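Local coordinates for protein ferredoxin (Rhodopseudomonas palustris, PDB 4LTU) that carries a [2Fe-2S] cluster and probably shuttles single electrons between partner proteins, as an adrenodoxin/putidaredoxin-type ferredoxin, at residues A24-A27 with A28-G32; D55-L58 with A59-P62; D70-D73 with G74-S77. One frame throughout, in Å; residues are numbered along the deposited sequence.

Contact 1. Residues A24-A27 with A28-G32; sequences AMFA and ALNHG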
loop_
_atom_site.group_PDB
_atom_site.type_symbol
_atom_site.label_atom_id
_atom_site.label_comp_id
_atom_site.label_asym_id
_atom_site.label_seq_id
_atom_site.Cartn_x
_atom_site.Cartn_y
_atom_site.Cartn_z
ATOM N N ALA A 24 2.236 -5.185 2.301
ATOM C CA ALA A 24 0.821 -4.945 2.005
ATOM C C ALA A 24 0.474 -5.364 0.586
ATOM O O ALA A 24 -0.658 -5.760 0.303
ATOM C CB ALA A 24 0.472 -3.454 2.231
ATOM N N MET A 25 1.451 -5.269 -0.299
ATOM C CA MET A 25 1.297 -5.654 -1.688
ATOM C C MET A 25 1.162 -7.186 -1.810
ATOM O O MET A 25 0.288 -7.709 -2.531
ATOM C CB MET A 25 2.499 -5.151 -2.508
ATOM C CG MET A 25 2.432 -5.553 -3.993
ATOM S SD MET A 25 4.074 -5.884 -4.661
ATOM C CE MET A 25 4.514 -7.336 -3.721
ATOM N N PHE A 26 2.051 -7.882 -1.114
ATOM C CA PHE A 26 2.064 -9.314 -1.117
ATOM C C PHE A 26 0.685 -9.775 -0.616
ATOM O O PHE A 26 -0.016 -10.539 -1.296
ATOM C CB PHE A 26 3.207 -9.821 -0.223
ATOM C CG PHE A 26 3.233 -11.318 -0.060
ATOM C CD1 PHE A 26 4.017 -12.114 -0.905
ATOM C CD2 PHE A 26 2.471 -11.939 0.944
ATOM C CE1 PHE A 26 4.039 -13.501 -0.762
ATOM C CE2 PHE A 26 2.485 -13.311 1.097
ATOM C CZ PHE A 26 3.273 -14.105 0.238
ATOM N N ALA A 27 0.303 -9.273 0.555
ATOM C CA ALA A 27 -1.002 -9.545 1.136
ATOM C C ALA A 27 -2.147 -9.313 0.153
ATOM O O ALA A 27 -2.987 -10.172 -0.007
ATOM C CB ALA A 27 -1.206 -8.708 2.421
ATOM N N ALA A 28 -2.178 -8.149 -0.484
ATOM C CA ALA A 28 -3.143 -7.858 -1.554
ATOM C C ALA A 28 -3.208 -8.929 -2.665
ATOM O O ALA A 28 -4.282 -9.472 -2.983
ATOM C CB ALA A 28 -2.829 -6.513 -2.168
ATOM N N LEU A 29 -2.049 -9.230 -3.245
ATOM C CA LEU A 29 -1.967 -10.039 -4.462
ATOM C C LEU A 29 -2.312 -11.485 -4.212
ATOM O O LEU A 29 -2.752 -12.188 -5.106
ATOM C CB LEU A 29 -0.563 -9.942 -5.055
ATOM C CG LEU A 29 -0.203 -8.546 -5.550
ATOM C CD1 LEU A 29 1.254 -8.575 -5.964
ATOM C CD2 LEU A 29 -1.107 -8.190 -6.721
ATOM N N ASN A 30 -2.107 -11.907 -2.969
ATOM C CA ASN A 30 -2.308 -13.278 -2.558
ATOM C C ASN A 30 -3.724 -13.541 -2.003
ATOM O O ASN A 30 -4.074 -14.665 -1.620
ATOM C CB ASN A 30 -1.175 -13.651 -1.604
ATOM C CG ASN A 30 0.096 -14.036 -2.368
ATOM O OD1 ASN A 30 0.122 -15.072 -3.017
ATOM N ND2 ASN A 30 1.117 -13.184 -2.346
ATOM N N HIS A 31 -4.542 -12.487 -1.984
ATOM C CA HIS A 31 -5.915 -12.606 -1.555
ATOM C C HIS A 31 -6.780 -11.754 -2.463
ATOM O O HIS A 31 -7.558 -10.960 -1.968
ATOM C CB HIS A 31 -6.096 -12.135 -0.091
ATOM C CG HIS A 31 -5.197 -12.800 0.894
ATOM N ND1 HIS A 31 -3.890 -12.402 1.092
ATOM C CD2 HIS A 31 -5.412 -13.831 1.749
ATOM C CE1 HIS A 31 -3.341 -13.153 2.037
ATOM N NE2 HIS A 31 -4.241 -14.028 2.449
ATOM N N GLY A 32 -6.600 -11.877 -3.779
ATOM C CA GLY A 32 -7.547 -11.358 -4.768
ATOM C C GLY A 32 -7.664 -9.898 -5.191
ATOM O O GLY A 32 -8.580 -9.565 -5.963
#
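H31 reaches back to A27 over the C-terminal part of helix 24-29. Its ND1 carries the N-H and donates to A27 O at 2.6 Å, a short bond with an N-H...O angle of 164°. The oxygen lies at the edge of the imidazole, in the ring plane, and the nitrogen in turn meets a lone pair of A27 O in the carbonyl plane, an alignment that fixes the rotation of the ring. With H31 replaced by a leucine, A27 O would probably lose the ring N-H and the helix end its in-plane side-chain donor. N30 folds back on F26 in a different way. Its ND2 approaches F26 O at 3.1 Å from above the carbonyl plane, while its backbone N binds that oxygen nearly end-on at 3.0 Å, so one acceptor is gripped twice by one residue. The amide nitrogen also stands over the centre of the F26 ring, 3.2 Å above its plane, with amide and ring turned 42° apart. With CG anti to the backbone N (chi1 175°), the ring is carried beside the carbonyl carbon, where the N30 amide can lie over it. On another side of the helix, M25 CG meets L29 CD1 at 3.8 Å, the bent methionine chain slanting past the leucine.

Further out, the H31 side chain rests against V16 and D17 of strand 13-17. M25 lines the [2Fe-2S] pocket, touching the cluster and A38, and its backbone bonds to S86. A27 and A28 pack on strands 3-7 and 13-17 through I4, V16 and F6. The carbonyls of F26 and A27 are thus met partly by side-chain N-H groups, and the negative end of the helix dipole would probably favour a proton on ND1 of H31.

Contact 2. Residues D55-L58 with A59-P62; sequences DLWL and AKLP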
loop_
_atom_site.group_PDB
_atom_site.type_symbol
_atom_site.label_atom_id
_atom_site.label_comp_id
_atom_site.label_asym_id
_atom_site.label_seq_id
_atom_site.Cartn_x
_atom_site.Cartn_y
_atom_site.Cartn_z
ATOM N N ASP A 55 -5.425 8.444 7.043
ATOM C CA ASP A 55 -5.023 9.597 7.857
ATOM C C ASP A 55 -4.585 9.245 9.288
ATOM O O ASP A 55 -3.595 9.773 9.782
ATOM C CB ASP A 55 -6.174 10.625 7.873
ATOM C CG ASP A 55 -5.802 11.927 8.608
ATOM O OD1 ASP A 55 -4.621 12.360 8.510
ATOM O OD2 ASP A 55 -6.702 12.509 9.276
ATOM N N LEU A 56 -5.317 8.339 9.931
ATOM C CA LEU A 56 -5.064 7.945 11.308
ATOM C C LEU A 56 -4.001 6.875 11.505
ATOM O O LEU A 56 -3.492 6.715 12.624
ATOM C CB LEU A 56 -6.379 7.528 11.997
ATOM C CG LEU A 56 -7.516 8.558 11.961
ATOM C CD1 LEU A 56 -8.840 7.857 12.181
ATOM C CD2 LEU A 56 -7.333 9.767 12.948
ATOM N N TRP A 57 -3.654 6.148 10.438
ATOM C CA TRP A 57 -2.656 5.059 10.522
ATOM C C TRP A 57 -1.255 5.473 10.048
ATOM O O TRP A 57 -0.281 4.793 10.353
ATOM C CB TRP A 57 -3.115 3.793 9.757
ATOM C CG TRP A 57 -4.190 2.978 10.436
ATOM C CD1 TRP A 57 -5.535 3.097 10.257
ATOM C CD2 TRP A 57 -4.006 1.927 11.397
ATOM N NE1 TRP A 57 -6.207 2.187 11.054
ATOM C CE2 TRP A 57 -5.290 1.460 11.763
ATOM C CE3 TRP A 57 -2.880 1.347 12.000
ATOM C CZ2 TRP A 57 -5.483 0.418 12.693
ATOM C CZ3 TRP A 57 -3.074 0.314 12.931
ATOM C CH2 TRP A 57 -4.366 -0.139 13.259
ATOM N N LEU A 58 -1.145 6.561 9.289
ATOM C CA LEU A 58 0.169 7.009 8.822
ATOM C C LEU A 58 1.205 7.013 9.948
ATOM O O LEU A 58 2.285 6.441 9.793
ATOM C CB LEU A 58 0.102 8.375 8.148
ATOM C CG LEU A 58 1.275 8.655 7.179
ATOM C CD1 LEU A 58 1.276 7.748 5.971
ATOM C CD2 LEU A 58 1.348 10.143 6.718
ATOM N N ALA A 59 0.866 7.639 11.076
ATOM C CA ALA A 59 1.804 7.805 12.207
ATOM C C ALA A 59 2.430 6.500 12.717
ATOM O O ALA A 59 3.534 6.528 13.239
ATOM C CB ALA A 59 1.133 8.573 13.389
ATOM N N LYS A 60 1.720 5.380 12.563
ATOM C CA LYS A 60 2.156 4.070 13.084
ATOM C C LYS A 60 3.164 3.327 12.197
ATOM O O LYS A 60 3.699 2.274 12.574
ATOM C CB LYS A 60 0.931 3.192 13.390
ATOM C CG LYS A 60 0.240 3.561 14.722
ATOM C CD LYS A 60 -1.032 2.746 15.005
ATOM C CE LYS A 60 -1.794 3.325 16.218
ATOM N NZ LYS A 60 -3.279 3.076 16.190
ATOM N N LEU A 61 3.429 3.893 11.021
ATOM C CA LEU A 61 4.366 3.315 10.086
ATOM C C LEU A 61 5.765 3.931 10.200
ATOM O O LEU A 61 5.911 5.141 10.435
ATOM C CB LEU A 61 3.856 3.495 8.659
ATOM C CG LEU A 61 2.514 2.833 8.339
ATOM C CD1 LEU A 61 2.097 3.178 6.929
ATOM C CD2 LEU A 61 2.635 1.348 8.532
ATOM N N PRO A 62 6.805 3.105 9.993
ATOM C CA PRO A 62 8.131 3.682 9.780
ATOM C C PRO A 62 8.077 4.729 8.644
ATOM O O PRO A 62 7.226 4.623 7.753
ATOM C CB PRO A 62 8.973 2.478 9.377
ATOM C CG PRO A 62 8.283 1.286 10.046
ATOM C CD PRO A 62 6.804 1.632 9.883
#
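W57 and L58 each lend a backbone carbonyl to the residue three further on, K60 N to W57 O at 3.0 Å and L61 N to L58 O at 3.1 Å, so the chain coils through two overlapping turns. That coil brings the side chains of W57 and K60 to the same side. The lysine, extended beyond CG, slants across the indole rather than running along it: its CD rests 3.8 Å from both W57 CE3 and W57 CZ3, and its ammonium group swings over the six-membered ring. There NZ lies 4.5 Å from the ring centroid, 19° off the normal and displaced toward the rim, which makes a cation-pi contact. Apolar methylene and charged tip therefore use the same benzene part of the indole, and the ammonium would probably be favoured by the negative potential above the ring. W57 has its CG beside the backbone N and anti to its own carbonyl carbon (chi1 -75°), and this rotation carries the indole to the side on which K60 extends. L61 CB lies 3.5 Å from L58 O simply because its own backbone N bonds to that carbonyl.

This is a surface turn in the loop that leaves strand 50-53 and leads on to helix 66-72. L58 and L61 both touch V53 at the end of that strand, and L58 also meets N82. W57 also leans on L98, and K60 and L61 on L95, so the turn joins strand 50-53 to the loop before strand 99-101.

Contact 3. Residues D70-D73 with G74-S77; sequences DLLD and GTAS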
loop_
_atom_site.group_PDB
_atom_site.type_symbol
_atom_site.label_atom_id
_atom_site.label_comp_id
_atom_site.label_asym_id
_atom_site.label_seq_id
_atom_site.Cartn_x
_atom_site.Cartn_y
_atom_site.Cartn_z
ATOM N N ASP A 70 11.345 9.549 -3.790
ATOM C CA ASP A 70 11.488 9.916 -5.202
ATOM C C ASP A 70 10.663 9.029 -6.129
ATOM O O ASP A 70 10.113 9.510 -7.120
ATOM C CB ASP A 70 12.931 9.957 -5.648
ATOM C CG ASP A 70 13.071 10.479 -7.064
ATOM O OD1 ASP A 70 12.804 11.694 -7.292
ATOM O OD2 ASP A 70 13.428 9.660 -7.947
ATOM N N LEU A 71 10.570 7.739 -5.819
ATOM C CA LEU A 71 9.615 6.891 -6.544
ATOM C C LEU A 71 8.199 7.479 -6.520
ATOM O O LEU A 71 7.503 7.503 -7.530
ATOM C CB LEU A 71 9.616 5.456 -5.997
ATOM C CG LEU A 71 10.823 4.633 -6.473
ATOM C CD1 LEU A 71 10.854 3.293 -5.765
ATOM C CD2 LEU A 71 10.850 4.491 -8.039
ATOM N N LEU A 72 7.788 7.983 -5.373
ATOM C CA LEU A 72 6.410 8.441 -5.236
ATOM C C LEU A 72 6.008 9.632 -6.105
ATOM O O LEU A 72 4.815 9.789 -6.402
ATOM C CB LEU A 72 6.053 8.690 -3.772
ATOM C CG LEU A 72 5.841 7.398 -2.987
ATOM C CD1 LEU A 72 5.717 7.714 -1.502
ATOM C CD2 LEU A 72 4.620 6.600 -3.540
ATOM N N ASP A 73 6.951 10.460 -6.552
ATOM C CA ASP A 73 6.486 11.524 -7.426
ATOM C C ASP A 73 6.403 11.199 -8.918
ATOM O O ASP A 73 6.112 12.077 -9.731
ATOM C CB ASP A 73 7.089 12.916 -7.107
ATOM C CG ASP A 73 8.569 12.908 -7.030
ATOM O OD1 ASP A 73 9.176 12.308 -7.929
ATOM O OD2 ASP A 73 9.122 13.490 -6.068
ATOM N N GLY A 74 6.584 9.909 -9.233
ATOM C CA GLY A 74 6.363 9.372 -10.562
ATOM C C GLY A 74 5.129 8.481 -10.656
ATOM O O GLY A 74 4.980 7.712 -11.620
ATOM N N THR A 75 4.242 8.579 -9.660
ATOM C CA THR A 75 3.026 7.764 -9.628
ATOM C C THR A 75 2.087 8.108 -10.795
ATOM O O THR A 75 2.207 9.179 -11.371
ATOM C CB THR A 75 2.291 7.906 -8.276
ATOM O OG1 THR A 75 2.187 9.293 -7.929
ATOM C CG2 THR A 75 3.044 7.168 -7.175
ATOM N N ALA A 76 1.170 7.202 -11.146
ATOM C CA ALA A 76 0.220 7.464 -12.230
ATOM C C ALA A 76 -0.893 8.443 -11.793
ATOM O O ALA A 76 -1.265 9.377 -12.561
ATOM C CB ALA A 76 -0.363 6.158 -12.764
ATOM N N SER A 77 -1.410 8.190 -10.582
ATOM C CA SER A 77 -2.280 9.083 -9.802
ATOM C C SER A 77 -1.413 9.878 -8.851
ATOM O O SER A 77 -0.711 9.281 -8.024
ATOM C CB SER A 77 -3.272 8.280 -8.940
ATOM O OG SER A 77 -4.409 7.836 -9.662
#
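G74 N approaches the flat peptide carbonyl of L71 from above its plane, 46° out of it, and not on a lone pair. The bond is nevertheless well formed, 3.1 Å from G74 N to L71 O with an N-H...O angle of 161°. The other flat group, the carboxylate of D73, turns OD1 back toward D70 O of the helix, 3.1 Å away, and stands 3.8 Å from G74 N, too far to bond. Its CG lies between the backbone N and the carbonyl carbon (chi1 52°), which is what folds the acid back over the chain.

T75 approaches the carbonyl of L72 with both branches. OG1 lies 3.1 Å from L72 O and 2.9 Å from S77 O; its single proton can serve one of the two at a time, and which one is not settled. CG2 comes to 3.3 Å from L72 O and to 4.0 Å from L72 CD2, so an apolar touch accompanies the polar one. A type I beta turn from L72 to T75 leads the chain out of helix 66-72.

L71 and L72 lean on L85 of strand 83-85, and the L71 side chain comes within about 5 Å of the V45 side chain and of the [2Fe-2S] cluster, measured between nearest atoms. T75 touches A47 and H50, which places this turn beside the cluster-binding loop and strand 50-53.

D70 O and D73 OD1 are both acceptors, so their nearness is probably mildly unfavourable; D73 OD2 has a long, weak ion pair with R79. The exit from the helix thus rests on the G74 N to L71 O bond, with the T75 hydroxyl placed so that it can donate to either L72 O or S77 O.

How the contacts relate
The three contacts are successive along the chain and do not touch, their centres standing about 20 Å apart. Contact 1 is partly buried and lies across the centre of the chain from the other two, with A27 and A28 set against the sheet and its methionine on the cluster; contacts 2 and 3 are surface turns. Contacts 1 and 3 each lie at the C-terminal part of a helix, 24-29 and 66-72, whereas contact 2 belongs to the loop that follows strand 50-53. The chemistry differs accordingly: side-chain N-H groups on carbonyls in contact 1, a lysine over an indole in contact 2, a hydroxyl between carbonyls in contact 3. Contacts 1 and 3 approach the cluster, through M25 and L71; contact 2 does not.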